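Local structure of N-terminal acetyltransferase-like protein (Chaetomium thermophilum, 5NNP) at residues G476-L481 against I487-E492; T430-R435 against L462-L467; E163-I168 against N195-E200; L152-H157 against G535-Y540; A678-Y683 against A713-K718. The protein probably serves as the helical-repeat auxiliary subunit of an N-terminal acetyltransferase A complex, a scaffold for its catalytic partner. All coordinates share one frame; numbering follows the deposited sequence.

Contact 1 (G476-L481 against I487-E492); sequences GPLADL and IWFLTE
The carbonyl O of I487, two residues before F489, whose ring receives L481, is gripped twice by T491. T491 N lies 2.9 Å from I487 O, the ordinary helical bond. T491 OG1 adds a second bond to I487 O at 2.7 Å, with a C=O...OG1 angle of 147°. The two donors come from opposite faces of the carbonyl plane, and the pairing ties the T491 hydroxyl back to its own helix. The setting is a pair of consecutive helices of an alpha-solenoid: helices 476-483 and 487-499 follow each other directly, and their short segments here pack at an oblique 128° with axes 10.8 Å apart. Between them the work is apolar. CG of F489 is anti to the backbone N, which sends the ring toward helix 476-483, where L481 lies across it at about a right angle. CD1 of L481 sits over one face of the F489 ring, 4.1 Å from the centroid and 26° off the normal, a CH-pi contact. L478 approaches the same ring differently, its CD1 coming in at the edge near the ring plane. L478 CD1 also meets L490 CD2 at 4.2 Å, the two leucines crossing nearly perpendicular, so L478 bridges F489 and L490. Further out, R454 and R558 pair with E492, while L462 and L453 pack on F489. Nearer the backbone, F489 CB lies 3.9 Å above the plane of the W488 ring, over its centre.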
# COMPACT_ATOMS: atom_id res chain seq x y z
N GLY A 476 -7.03 5.24 -25.83
CA GLY A 476 -6.16 6.37 -25.55
C GLY A 476 -5.53 6.34 -24.17
O GLY A 476 -5.72 5.38 -23.42
N PRO A 477 -4.79 7.40 -23.83
CA PRO A 477 -4.11 7.57 -22.54
C PRO A 477 -4.96 7.15 -21.35
O PRO A 477 -4.47 6.45 -20.46
CB PRO A 477 -3.83 9.08 -22.51
CG PRO A 477 -3.62 9.43 -23.94
CD PRO A 477 -4.63 8.59 -24.69
N LEU A 478 -6.23 7.57 -21.34
CA LEU A 478 -7.11 7.28 -20.22
C LEU A 478 -7.19 5.79 -19.95
O LEU A 478 -7.21 5.36 -18.80
CB LEU A 478 -8.52 7.84 -20.47
CG LEU A 478 -9.50 7.63 -19.31
CD1 LEU A 478 -8.96 8.22 -18.02
CD2 LEU A 478 -10.85 8.23 -19.63
N ALA A 479 -7.23 4.99 -21.02
CA ALA A 479 -7.33 3.54 -20.88
C ALA A 479 -6.05 3.00 -20.25
O ALA A 479 -6.10 2.13 -19.36
CB ALA A 479 -7.58 2.88 -22.22
N ASP A 480 -4.92 3.50 -20.72
CA ASP A 480 -3.65 3.01 -20.21
C ASP A 480 -3.54 3.39 -18.74
O ASP A 480 -3.16 2.57 -17.90
CB ASP A 480 -2.48 3.56 -21.03
CG ASP A 480 -1.18 2.87 -20.69
OD1 ASP A 480 -1.18 1.62 -20.66
OD2 ASP A 480 -0.17 3.58 -20.43
N LEU A 481 -3.90 4.63 -18.41
CA LEU A 481 -3.80 5.09 -17.03
C LEU A 481 -4.73 4.31 -16.11
O LEU A 481 -4.39 4.02 -14.96
CB LEU A 481 -4.09 6.59 -16.96
CG LEU A 481 -3.01 7.51 -17.55
CD1 LEU A 481 -3.54 8.94 -17.66
CD2 LEU A 481 -1.74 7.47 -16.71
N ILE A 487 -4.35 6.26 -9.59
CA ILE A 487 -5.38 6.87 -8.76
C ILE A 487 -5.27 8.40 -8.63
O ILE A 487 -6.29 9.09 -8.55
CB ILE A 487 -5.37 6.24 -7.34
CG1 ILE A 487 -5.77 4.76 -7.42
CG2 ILE A 487 -6.32 6.97 -6.39
CD1 ILE A 487 -5.66 4.00 -6.12
N TRP A 488 -4.06 8.95 -8.59
CA TRP A 488 -3.93 10.39 -8.46
C TRP A 488 -4.59 11.06 -9.67
O TRP A 488 -5.41 11.98 -9.51
CB TRP A 488 -2.46 10.84 -8.30
CG TRP A 488 -1.67 11.01 -9.58
CD1 TRP A 488 -0.76 10.12 -10.11
CD2 TRP A 488 -1.69 12.13 -10.48
NE1 TRP A 488 -0.24 10.62 -11.28
CE2 TRP A 488 -0.79 11.84 -11.53
CE3 TRP A 488 -2.40 13.34 -10.51
CZ2 TRP A 488 -0.56 12.73 -12.58
CZ3 TRP A 488 -2.17 14.22 -11.56
CH2 TRP A 488 -1.26 13.91 -12.58
N PHE A 489 -4.30 10.57 -10.86
CA PHE A 489 -4.83 11.23 -12.03
C PHE A 489 -6.34 11.03 -12.12
O PHE A 489 -7.07 11.98 -12.40
CB PHE A 489 -4.18 10.74 -13.33
CG PHE A 489 -4.77 11.38 -14.54
CD1 PHE A 489 -4.39 12.65 -14.92
CD2 PHE A 489 -5.74 10.73 -15.29
CE1 PHE A 489 -4.93 13.26 -16.02
CE2 PHE A 489 -6.30 11.35 -16.40
CZ PHE A 489 -5.88 12.62 -16.76
N LEU A 490 -6.80 9.81 -11.87
CA LEU A 490 -8.23 9.51 -11.92
C LEU A 490 -9.00 10.40 -10.94
O LEU A 490 -10.04 10.95 -11.30
CB LEU A 490 -8.49 8.03 -11.61
CG LEU A 490 -8.05 6.99 -12.65
CD1 LEU A 490 -8.30 5.57 -12.15
CD2 LEU A 490 -8.76 7.20 -13.97
N THR A 491 -8.47 10.58 -9.73
CA THR A 491 -9.15 11.41 -8.74
C THR A 491 -9.17 12.88 -9.18
O THR A 491 -10.23 13.52 -9.17
CB THR A 491 -8.49 11.31 -7.36
OG1 THR A 491 -8.35 9.94 -6.99
CG2 THR A 491 -9.33 12.01 -6.32
N GLU A 492 -8.01 13.40 -9.56
CA GLU A 492 -7.89 14.77 -10.05
C GLU A 492 -8.79 15.03 -11.26
O GLU A 492 -9.46 16.06 -11.34
CB GLU A 492 -6.44 15.08 -10.41
CG GLU A 492 -5.55 15.32 -9.20
CD GLU A 492 -5.91 16.58 -8.47
OE1 GLU A 492 -5.54 16.71 -7.29
OE2 GLU A 492 -6.55 17.47 -9.07

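Contact 2 (T430-R435 against L462-L467); sequences TMDYAR and LATMGL
R435 reaches across to T464 and L467, and it meets both through van der Waals contacts. The setting is a right-handed stack of helices of the TPR clan, in which helix 424-436 and helix 458-465 are separated along the chain by helix 442-454; the contact thus joins a helix to the next but one. Among the van der Waals contacts, R435 CD lies 3.9 Å from T464 CG2, aliphatic carbon against methyl. L467 then brings its CD2 to 4.0 Å from R435 NE, the two side chains crossing at about a right angle and the methyl meeting the guanidinium obliquely. The arginine chain leaves the helix with CG anti to the backbone N and bends at its third torsion (chi3 78°), which turns the guanidinium back toward its own helix. The ionic interaction follows from that bend: R435 NH1 forms a salt bridge with D432 OD1 at 2.6 Å, three residues earlier on the same helix. The D432 carboxylate thus pairs with the charge within one helix, which probably helps hold the arginine chain while CD faces T464. The hydrogen bonding of T464 goes another way. Its CG2 is anti to the backbone N and faces R435, whereas OG1 has its main partner in Q452 OE1 on the intervening helix, with K460 O of its own helix also within bonding distance. N445 ND2 holds the T464 carbonyl O, and 4.5 Å separates T464 OG1 from D432 OD1, too far for a bond.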
# COMPACT_ATOMS: atom_id res chain seq x y z
N THR A 430 3.07 28.08 -16.75
CA THR A 430 4.47 28.04 -16.31
C THR A 430 4.97 26.63 -16.02
O THR A 430 6.11 26.28 -16.33
CB THR A 430 4.67 28.92 -15.07
OG1 THR A 430 4.49 30.29 -15.44
CG2 THR A 430 6.06 28.76 -14.49
N MET A 431 4.12 25.79 -15.44
CA MET A 431 4.52 24.42 -15.16
C MET A 431 4.72 23.68 -16.45
O MET A 431 5.61 22.85 -16.56
CB MET A 431 3.48 23.70 -14.31
CG MET A 431 4.00 22.40 -13.72
SD MET A 431 5.30 22.63 -12.48
CE MET A 431 4.36 23.20 -11.07
N ASP A 432 3.88 23.97 -17.44
CA ASP A 432 4.01 23.31 -18.73
C ASP A 432 5.30 23.75 -19.39
O ASP A 432 5.97 22.95 -20.03
CB ASP A 432 2.82 23.61 -19.64
CG ASP A 432 2.84 22.77 -20.90
OD1 ASP A 432 2.49 21.57 -20.83
OD2 ASP A 432 3.20 23.30 -21.97
N TYR A 433 5.66 25.03 -19.24
CA TYR A 433 6.93 25.48 -19.79
C TYR A 433 8.06 24.69 -19.13
O TYR A 433 8.96 24.21 -19.81
CB TYR A 433 7.13 26.99 -19.60
CG TYR A 433 8.48 27.49 -20.06
CD1 TYR A 433 8.75 27.65 -21.41
CD2 TYR A 433 9.49 27.76 -19.16
CE1 TYR A 433 9.98 28.09 -21.86
CE2 TYR A 433 10.73 28.20 -19.59
CZ TYR A 433 10.97 28.36 -20.94
OH TYR A 433 12.21 28.80 -21.36
N ALA A 434 7.98 24.53 -17.81
CA ALA A 434 8.97 23.75 -17.08
C ALA A 434 9.11 22.34 -17.66
O ALA A 434 10.21 21.81 -17.80
CB ALA A 434 8.61 23.69 -15.60
N ARG A 435 7.97 21.75 -17.99
CA ARG A 435 7.94 20.41 -18.58
C ARG A 435 8.70 20.39 -19.89
O ARG A 435 9.53 19.52 -20.14
CB ARG A 435 6.49 19.97 -18.82
CG ARG A 435 6.32 18.49 -18.98
CD ARG A 435 5.16 18.18 -19.90
NE ARG A 435 5.55 18.39 -21.29
CZ ARG A 435 5.38 19.53 -21.93
NH1 ARG A 435 4.81 20.54 -21.31
NH2 ARG A 435 5.78 19.65 -23.19
N LEU A 462 -4.97 15.44 -20.18
CA LEU A 462 -4.92 14.08 -20.69
C LEU A 462 -3.94 13.96 -21.87
O LEU A 462 -3.32 12.92 -22.07
CB LEU A 462 -6.32 13.64 -21.11
CG LEU A 462 -6.53 12.16 -21.49
CD1 LEU A 462 -6.01 11.24 -20.41
CD2 LEU A 462 -8.00 11.85 -21.79
N ALA A 463 -3.80 15.02 -22.66
CA ALA A 463 -2.90 14.95 -23.81
C ALA A 463 -1.45 15.09 -23.36
O ALA A 463 -0.53 14.57 -24.01
CB ALA A 463 -3.26 16.00 -24.83
N THR A 464 -1.24 15.79 -22.26
CA THR A 464 0.08 15.88 -21.65
C THR A 464 0.52 14.49 -21.16
O THR A 464 1.65 14.05 -21.40
CB THR A 464 0.08 16.87 -20.48
OG1 THR A 464 -0.42 18.14 -20.91
CG2 THR A 464 1.47 17.02 -19.87
N MET A 465 -0.39 13.81 -20.48
CA MET A 465 -0.08 12.49 -19.97
C MET A 465 0.16 11.53 -21.13
O MET A 465 0.94 10.58 -21.01
CB MET A 465 -1.20 11.99 -19.06
CG MET A 465 -1.43 12.84 -17.83
SD MET A 465 -0.28 12.59 -16.45
CE MET A 465 -0.74 10.93 -15.92
N GLY A 466 -0.51 11.79 -22.25
CA GLY A 466 -0.34 11.01 -23.46
C GLY A 466 1.11 10.96 -23.94
O GLY A 466 1.50 10.04 -24.65
N LEU A 467 1.91 11.94 -23.53
CA LEU A 467 3.33 11.93 -23.87
C LEU A 467 4.08 10.75 -23.21
O LEU A 467 5.16 10.37 -23.67
CB LEU A 467 3.98 13.25 -23.49
CG LEU A 467 3.93 14.43 -24.49
CD1 LEU A 467 2.83 14.28 -25.53
CD2 LEU A 467 3.80 15.75 -23.74

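Contact 3 (E163-I168 against N195-E200); sequences EKAEHI and NTIIAE
E166 and I197 meet through carbon, E166 CB lying 4.1 Å from I197 CG2, while A165 CB reaches I197 CD1 at 4.3 Å. The glutamate then runs on, extended beyond CG with that atom anti to its amide nitrogen (chi1 -172°), and lays its carboxylate obliquely across I198, E166 OE2 standing 3.9 Å from I198 CG1. The flank of an isoleucine thus lines a charged group whose polar partners lie outside the segments: R201 bonds OE1 and R206 bonds OE2 as salt bridges, and a glycerol, probably from the crystallisation liquor, also bonds OE2. Swapping in an alanine here would probably leave both arginines without their shared carboxylate and remove the group that lies against I198 CG1. The helices involved, 162-175 and 185-200, are consecutive and antiparallel, their segment axes 9.8 Å apart at closest and crossing at -154°, the hairpin geometry of a TPR-like solenoid. Helix 146-159 packs on A165 through Y156. On the other side of the pair, helix 204-214 covers I198 through A207 and H210, and also through R206, the same arginine that pairs with E166 OE2.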
# COMPACT_ATOMS: atom_id res chain seq x y z
N GLU A 163 -0.66 -19.99 20.71
CA GLU A 163 -0.14 -21.20 21.34
C GLU A 163 -0.20 -22.42 20.42
O GLU A 163 0.77 -23.18 20.34
CB GLU A 163 -0.90 -21.50 22.65
CG GLU A 163 -0.25 -22.60 23.49
CD GLU A 163 -0.94 -22.81 24.83
OE1 GLU A 163 -1.93 -22.10 25.11
OE2 GLU A 163 -0.50 -23.68 25.61
N LYS A 164 -1.32 -22.61 19.72
CA LYS A 164 -1.41 -23.77 18.85
C LYS A 164 -0.53 -23.59 17.60
O LYS A 164 0.03 -24.55 17.08
CB LYS A 164 -2.87 -24.05 18.45
CG LYS A 164 -3.20 -25.53 18.34
CD LYS A 164 -3.09 -26.23 19.69
CE LYS A 164 -3.53 -27.69 19.63
NZ LYS A 164 -2.74 -28.44 18.63
N ALA A 165 -0.40 -22.37 17.11
CA ALA A 165 0.44 -22.16 15.95
C ALA A 165 1.91 -22.46 16.28
O ALA A 165 2.64 -23.03 15.47
CB ALA A 165 0.30 -20.74 15.42
N GLU A 166 2.34 -22.07 17.48
CA GLU A 166 3.70 -22.37 17.88
C GLU A 166 3.89 -23.89 18.02
O GLU A 166 4.91 -24.45 17.62
CB GLU A 166 4.05 -21.67 19.18
CG GLU A 166 5.52 -21.83 19.50
CD GLU A 166 5.89 -21.34 20.86
OE1 GLU A 166 5.15 -20.51 21.44
OE2 GLU A 166 6.95 -21.80 21.35
N HIS A 167 2.89 -24.55 18.58
CA HIS A 167 2.89 -25.99 18.75
C HIS A 167 3.06 -26.75 17.42
O HIS A 167 3.82 -27.71 17.33
CB HIS A 167 1.59 -26.41 19.45
CG HIS A 167 1.46 -27.89 19.65
ND1 HIS A 167 0.49 -28.63 19.01
CD2 HIS A 167 2.15 -28.76 20.41
CE1 HIS A 167 0.59 -29.90 19.38
NE2 HIS A 167 1.60 -30.00 20.23
N ILE A 168 2.34 -26.30 16.39
CA ILE A 168 2.40 -26.96 15.09
C ILE A 168 3.79 -26.78 14.49
O ILE A 168 4.35 -27.73 13.94
CB ILE A 168 1.33 -26.41 14.13
CG1 ILE A 168 -0.07 -26.80 14.61
CG2 ILE A 168 1.54 -26.92 12.72
CD1 ILE A 168 -0.20 -28.31 14.98
N ASN A 195 9.75 -17.43 15.87
CA ASN A 195 10.27 -16.42 16.79
C ASN A 195 9.30 -15.23 16.92
O ASN A 195 9.01 -14.80 18.03
CB ASN A 195 11.65 -15.91 16.37
CG ASN A 195 12.32 -15.05 17.46
OD1 ASN A 195 12.17 -13.82 17.46
ND2 ASN A 195 13.04 -15.69 18.39
N THR A 196 8.79 -14.72 15.80
CA THR A 196 7.87 -13.59 15.91
C THR A 196 6.62 -14.03 16.68
O THR A 196 6.02 -13.24 17.40
CB THR A 196 7.46 -13.02 14.53
OG1 THR A 196 6.74 -14.00 13.77
CG2 THR A 196 8.68 -12.57 13.76
N ILE A 197 6.25 -15.30 16.56
CA ILE A 197 5.06 -15.80 17.25
C ILE A 197 5.25 -15.82 18.76
O ILE A 197 4.36 -15.42 19.51
CB ILE A 197 4.65 -17.19 16.73
CG1 ILE A 197 4.01 -17.03 15.35
CG2 ILE A 197 3.66 -17.86 17.68
CD1 ILE A 197 3.73 -18.32 14.60
N ILE A 198 6.42 -16.27 19.20
CA ILE A 198 6.75 -16.22 20.62
C ILE A 198 6.67 -14.79 21.18
O ILE A 198 6.16 -14.58 22.27
CB ILE A 198 8.16 -16.77 20.88
CG1 ILE A 198 8.23 -18.25 20.46
CG2 ILE A 198 8.54 -16.60 22.35
CD1 ILE A 198 9.61 -18.90 20.62
N ALA A 199 7.15 -13.81 20.43
CA ALA A 199 7.14 -12.44 20.92
C ALA A 199 5.70 -11.91 20.95
O ALA A 199 5.28 -11.29 21.92
CB ALA A 199 8.04 -11.56 20.08
N GLU A 200 4.94 -12.19 19.89
CA GLU A 200 3.54 -11.78 19.88
C GLU A 200 2.77 -12.39 21.06
O GLU A 200 1.81 -11.80 21.54
CB GLU A 200 2.87 -12.15 18.56
CG GLU A 200 3.31 -11.29 17.39
CD GLU A 200 2.41 -11.42 16.18
OE1 GLU A 200 2.81 -10.91 15.10
OE2 GLU A 200 1.32 -12.03 16.32

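Contact 4 (L152-H157 against G535-Y540); sequences LAIAYH and GQIRAY
The first torsion of I154 (chi1 -70°) sets its two branches apart, CG1 opposite the carbonyl carbon and CG2 opposite the backbone N, and each branch finds its own partner, I537 for one and Y540 for the other. In an alpha-solenoid this is a long-range closure, for the segments, on helix 146-159 and at the start of helix 537-547, have 377 residues between them. The CG1 branch meets I537: I537 CG2 stands 3.6 Å from I154 CD1 and 3.7 Å from I154 CG1, so that one methyl covers the two end carbons of that branch. The CG2 branch goes to the phenol, with I154 CG2 at 3.9 Å from Y540 CE2, approaching the ring obliquely. Y540 gets there because its CG lies anti to the backbone N (chi1 172°), which swings the ring toward I154. All three side chains are buried, and Y193 and L532 add further apolar cover to I154. The second segment begins before its helix: G535 has positive phi, and Q536, at the N-cap position, is the centre of an inverse gamma turn. Q536 also faces the chain of another protein, hydrogen-bonding a polar side chain there through OE1. The phenol itself is fixed at its far end, where Y540 OH hydrogen-bonds H528 ND1.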
# COMPACT_ATOMS: atom_id res chain seq x y z
N LEU A 152 -0.95 -24.76 8.40
CA LEU A 152 -1.83 -24.96 9.55
C LEU A 152 -1.40 -24.06 10.70
O LEU A 152 -2.24 -23.54 11.42
CB LEU A 152 -1.85 -26.43 10.01
CG LEU A 152 -2.63 -26.66 11.33
CD1 LEU A 152 -4.13 -26.28 11.22
CD2 LEU A 152 -2.47 -28.06 11.89
N ALA A 153 -0.09 -23.86 10.87
CA ALA A 153 0.40 -22.88 11.84
C ALA A 153 -0.09 -21.45 11.51
O ALA A 153 -0.53 -20.71 12.40
CB ALA A 153 1.89 -22.92 11.92
N ILE A 154 -0.03 -21.07 10.23
CA ILE A 154 -0.51 -19.76 9.80
C ILE A 154 -2.01 -19.59 10.09
O ILE A 154 -2.43 -18.54 10.60
CB ILE A 154 -0.25 -19.52 8.30
CG1 ILE A 154 1.25 -19.34 8.05
CG2 ILE A 154 -1.00 -18.32 7.80
CD1 ILE A 154 1.68 -19.74 6.67
N ALA A 155 -2.82 -20.61 9.79
CA ALA A 155 -4.26 -20.53 10.02
C ALA A 155 -4.56 -20.32 11.49
O ALA A 155 -5.42 -19.50 11.85
CB ALA A 155 -4.94 -21.78 9.53
N TYR A 156 -3.85 -21.05 12.35
CA TYR A 156 -4.02 -20.89 13.79
C TYR A 156 -3.61 -19.49 14.23
O TYR A 156 -4.32 -18.83 14.99
CB TYR A 156 -3.18 -21.92 14.55
CG TYR A 156 -3.82 -23.26 14.74
CD1 TYR A 156 -5.15 -23.37 15.14
CD2 TYR A 156 -3.10 -24.43 14.57
CE1 TYR A 156 -5.74 -24.62 15.34
CE2 TYR A 156 -3.67 -25.66 14.75
CZ TYR A 156 -4.98 -25.76 15.14
OH TYR A 156 -5.51 -27.01 15.30
N HIS A 157 -2.46 -19.04 13.73
CA HIS A 157 -1.90 -17.72 14.00
C HIS A 157 -2.86 -16.59 13.64
O HIS A 157 -3.12 -15.69 14.45
CB HIS A 157 -0.60 -17.57 13.22
CG HIS A 157 0.18 -16.34 13.58
ND1 HIS A 157 1.22 -15.87 12.81
CD2 HIS A 157 0.06 -15.49 14.62
CE1 HIS A 157 1.71 -14.78 13.37
NE2 HIS A 157 1.02 -14.52 14.46
N GLY A 535 7.93 -19.97 1.10
CA GLY A 535 8.33 -20.09 2.50
C GLY A 535 8.53 -18.78 3.24
O GLY A 535 8.84 -18.78 4.42
N GLN A 536 8.37 -17.65 2.56
CA GLN A 536 8.58 -16.33 3.15
C GLN A 536 7.37 -15.89 3.96
O GLN A 536 6.60 -15.03 3.55
CB GLN A 536 8.86 -15.32 2.05
CG GLN A 536 10.11 -15.62 1.24
CD GLN A 536 11.41 -15.16 1.90
OE1 GLN A 536 11.43 -14.71 3.05
NE2 GLN A 536 12.50 -15.24 1.15
N ILE A 537 7.23 -16.47 5.15
CA ILE A 537 5.98 -16.45 5.87
C ILE A 537 5.64 -15.14 6.57
O ILE A 537 4.49 -14.72 6.56
CB ILE A 537 5.95 -17.59 6.90
CG1 ILE A 537 6.42 -18.89 6.22
CG2 ILE A 537 4.57 -17.73 7.48
CD1 ILE A 537 5.58 -19.29 5.03
N ARG A 538 6.62 -14.52 7.21
CA ARG A 538 6.38 -13.23 7.84
C ARG A 538 5.85 -12.18 6.84
O ARG A 538 4.95 -11.41 7.17
CB ARG A 538 7.65 -12.74 8.54
CG ARG A 538 8.03 -13.56 9.77
CD ARG A 538 9.45 -13.26 10.21
NE ARG A 538 10.40 -13.52 9.13
CZ ARG A 538 11.37 -12.70 8.78
NH1 ARG A 538 11.54 -11.57 9.44
NH2 ARG A 538 12.19 -13.01 7.78
N ALA A 539 6.36 -12.18 5.61
CA ALA A 539 5.88 -11.21 4.63
C ALA A 539 4.42 -11.49 4.31
O ALA A 539 3.61 -10.56 4.21
CB ALA A 539 6.73 -11.23 3.34
N TYR A 540 4.09 -12.77 4.16
CA TYR A 540 2.71 -13.15 3.90
C TYR A 540 1.77 -12.61 5.00
O TYR A 540 0.72 -12.03 4.69
CB TYR A 540 2.57 -14.67 3.80
CG TYR A 540 1.12 -15.10 3.72
CD1 TYR A 540 0.43 -15.06 2.52
CD2 TYR A 540 0.43 -15.50 4.86
CE1 TYR A 540 -0.89 -15.44 2.45
CE2 TYR A 540 -0.88 -15.88 4.81
CZ TYR A 540 -1.55 -15.84 3.60
OH TYR A 540 -2.89 -16.21 3.54

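Contact 5 (A678-Y683 against A713-K718); sequences AGFEVY and AAKLRK
F680 and L716 cross obliquely, and the leucine wraps the outer end of the ring. L716 CD1 lies 3.6 Å from F680 CZ, in an oblique position, whereas L716 CB stands 3.8 Å from the same carbon at the edge of the ring, in plane. L716 CD2 completes the grip at 4.0 Å from F680 CE2. The phenylalanine extends with CG anti to the backbone N (chi1 -179°), which carries the ring to L716. An alanine in place of L716 keeps CB but loses CG and both methyls, which would probably open a gap beside CZ and CE2 of F680 and let the ring turn more freely. K715 meets the same ring from a second direction, its CE near the ring plane at the edge, 4.3 Å from F680 CE1. Beyond it the K715 and E681 side chains cross at about a right angle. K715 NZ is 3.3 Å from E681 OE1 and 3.5 Å from E681 OE2, a salt bridge whose two hydrogen bonds are both weak. E681 starts out pointing away from the other helix and is brought round by its bend at the second torsion (chi2 -62°). It has stronger partners beside these segments: Q712 NE2 bonds OE2, and R685 bonds OE1, so the buried carboxylate is well satisfied. L696 of helix 689-702 touches both F680 and L716. That helix lies between helices 673-685 and 707-723 in the chain; the two segments run nearly parallel, at 19° with axes 11.9 Å apart, as expected for alternate helices of an alpha-solenoid of the TPR clan.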
# COMPACT_ATOMS: atom_id res chain seq x y z
N ALA A 678 -20.14 13.81 6.54
CA ALA A 678 -20.78 13.40 5.29
C ALA A 678 -21.79 12.28 5.52
O ALA A 678 -22.85 12.25 4.90
CB ALA A 678 -19.75 12.97 4.26
N GLY A 679 -21.43 11.35 6.41
CA GLY A 679 -22.35 10.30 6.81
C GLY A 679 -23.63 10.88 7.40
O GLY A 679 -24.74 10.43 7.07
N PHE A 680 -23.49 11.87 8.27
CA PHE A 680 -24.65 12.48 8.89
C PHE A 680 -25.62 13.02 7.83
O PHE A 680 -26.82 12.74 7.86
CB PHE A 680 -24.23 13.60 9.83
CG PHE A 680 -25.39 14.25 10.52
CD1 PHE A 680 -26.09 15.28 9.90
CD2 PHE A 680 -25.80 13.84 11.78
CE1 PHE A 680 -27.16 15.88 10.52
CE2 PHE A 680 -26.87 14.44 12.40
CZ PHE A 680 -27.55 15.46 11.77
N GLU A 681 -25.08 13.79 6.89
CA GLU A 681 -25.88 14.34 5.79
C GLU A 681 -26.63 13.26 4.99
O GLU A 681 -27.78 13.47 4.61
CB GLU A 681 -24.98 15.16 4.86
CG GLU A 681 -24.24 16.27 5.55
CD GLU A 681 -25.17 17.29 6.17
OE1 GLU A 681 -26.34 17.35 5.75
OE2 GLU A 681 -24.72 18.02 7.07
N VAL A 682 -25.97 12.13 4.74
CA VAL A 682 -26.59 11.01 4.02
C VAL A 682 -27.73 10.35 4.79
O VAL A 682 -28.79 10.06 4.22
CB VAL A 682 -25.57 9.91 3.68
CG1 VAL A 682 -26.28 8.63 3.21
CG2 VAL A 682 -24.58 10.40 2.63
N TYR A 683 -27.53 10.11 6.09
CA TYR A 683 -28.53 9.40 6.90
C TYR A 683 -29.78 10.21 7.27
O TYR A 683 -30.87 9.64 7.36
CB TYR A 683 -27.89 8.86 8.17
CG TYR A 683 -26.97 7.69 7.91
CD1 TYR A 683 -27.37 6.64 7.11
CD2 TYR A 683 -25.70 7.65 8.47
CE1 TYR A 683 -26.54 5.57 6.88
CE2 TYR A 683 -24.86 6.59 8.24
CZ TYR A 683 -25.29 5.55 7.44
OH TYR A 683 -24.45 4.48 7.21
N ALA A 713 -25.86 19.06 14.81
CA ALA A 713 -26.44 18.77 16.12
C ALA A 713 -27.76 19.52 16.29
O ALA A 713 -28.77 18.95 16.72
CB ALA A 713 -25.46 19.13 17.23
N ALA A 714 -27.74 20.80 15.94
CA ALA A 714 -28.94 21.62 16.03
C ALA A 714 -29.97 21.22 14.99
O ALA A 714 -31.18 21.27 15.25
CB ALA A 714 -28.57 23.09 15.88
N LYS A 715 -29.52 20.82 13.81
CA LYS A 715 -30.43 20.45 12.73
C LYS A 715 -31.15 19.14 13.07
O LYS A 715 -32.32 18.95 12.72
CB LYS A 715 -29.67 20.32 11.40
CG LYS A 715 -30.55 20.20 10.16
CD LYS A 715 -29.74 20.46 8.87
CE LYS A 715 -28.54 19.51 8.74
NZ LYS A 715 -27.66 19.78 7.55
N LEU A 716 -30.45 18.25 13.76
CA LEU A 716 -31.01 16.95 14.11
C LEU A 716 -32.13 17.10 15.12
O LEU A 716 -33.20 16.50 14.99
CB LEU A 716 -29.92 16.04 14.67
CG LEU A 716 -30.20 14.55 14.83
CD1 LEU A 716 -30.32 13.85 13.47
CD2 LEU A 716 -29.09 13.92 15.66
N ARG A 717 -31.89 17.91 16.15
CA ARG A 717 -32.84 18.05 17.23
C ARG A 717 -34.22 18.53 16.76
O ARG A 717 -35.24 18.12 17.32
CB ARG A 717 -32.28 19.00 18.29
CG ARG A 717 -31.13 18.41 19.09
CD ARG A 717 -30.98 19.16 20.40
NE ARG A 717 -30.31 18.37 21.43
CZ ARG A 717 -28.99 18.32 21.58
NH1 ARG A 717 -28.20 19.01 20.76
NH2 ARG A 717 -28.46 17.58 22.55
N LYS A 718 -34.25 19.38 15.74
CA LYS A 718 -35.52 19.83 15.16
C LYS A 718 -36.28 18.66 14.54
O LYS A 718 -37.49 18.51 14.75
CB LYS A 718 -35.29 20.93 14.12
CG LYS A 718 -36.56 21.36 13.38
CD LYS A 718 -36.27 22.38 12.28
CE LYS A 718 -37.53 22.71 11.50
NZ LYS A 718 -38.65 23.12 12.39

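How the contacts relate
The contacts fall into two touching pairs and one outlier. Contacts 1 and 2 have centres 14 Å apart and share a seam, where L481 CD2 packs 3.7 Å from M465 CE; helices 458-465 and 476-483 follow each other there. On the opposite side of the chain's centre, contacts 3 and 4 are 10 Å apart between centres, tied by a probable hydrogen bond of 3.1 Å between E200 OE2 and H157 NE2. Contact 4 closes the long loop in which contacts 1, 2 and 3 are nested. Contact 5 lies later in the chain, 35 Å from contact 1 between centres. The side chain of R435, in contact 2, is about 13 Å from the bound carboxymethyl coenzyme A.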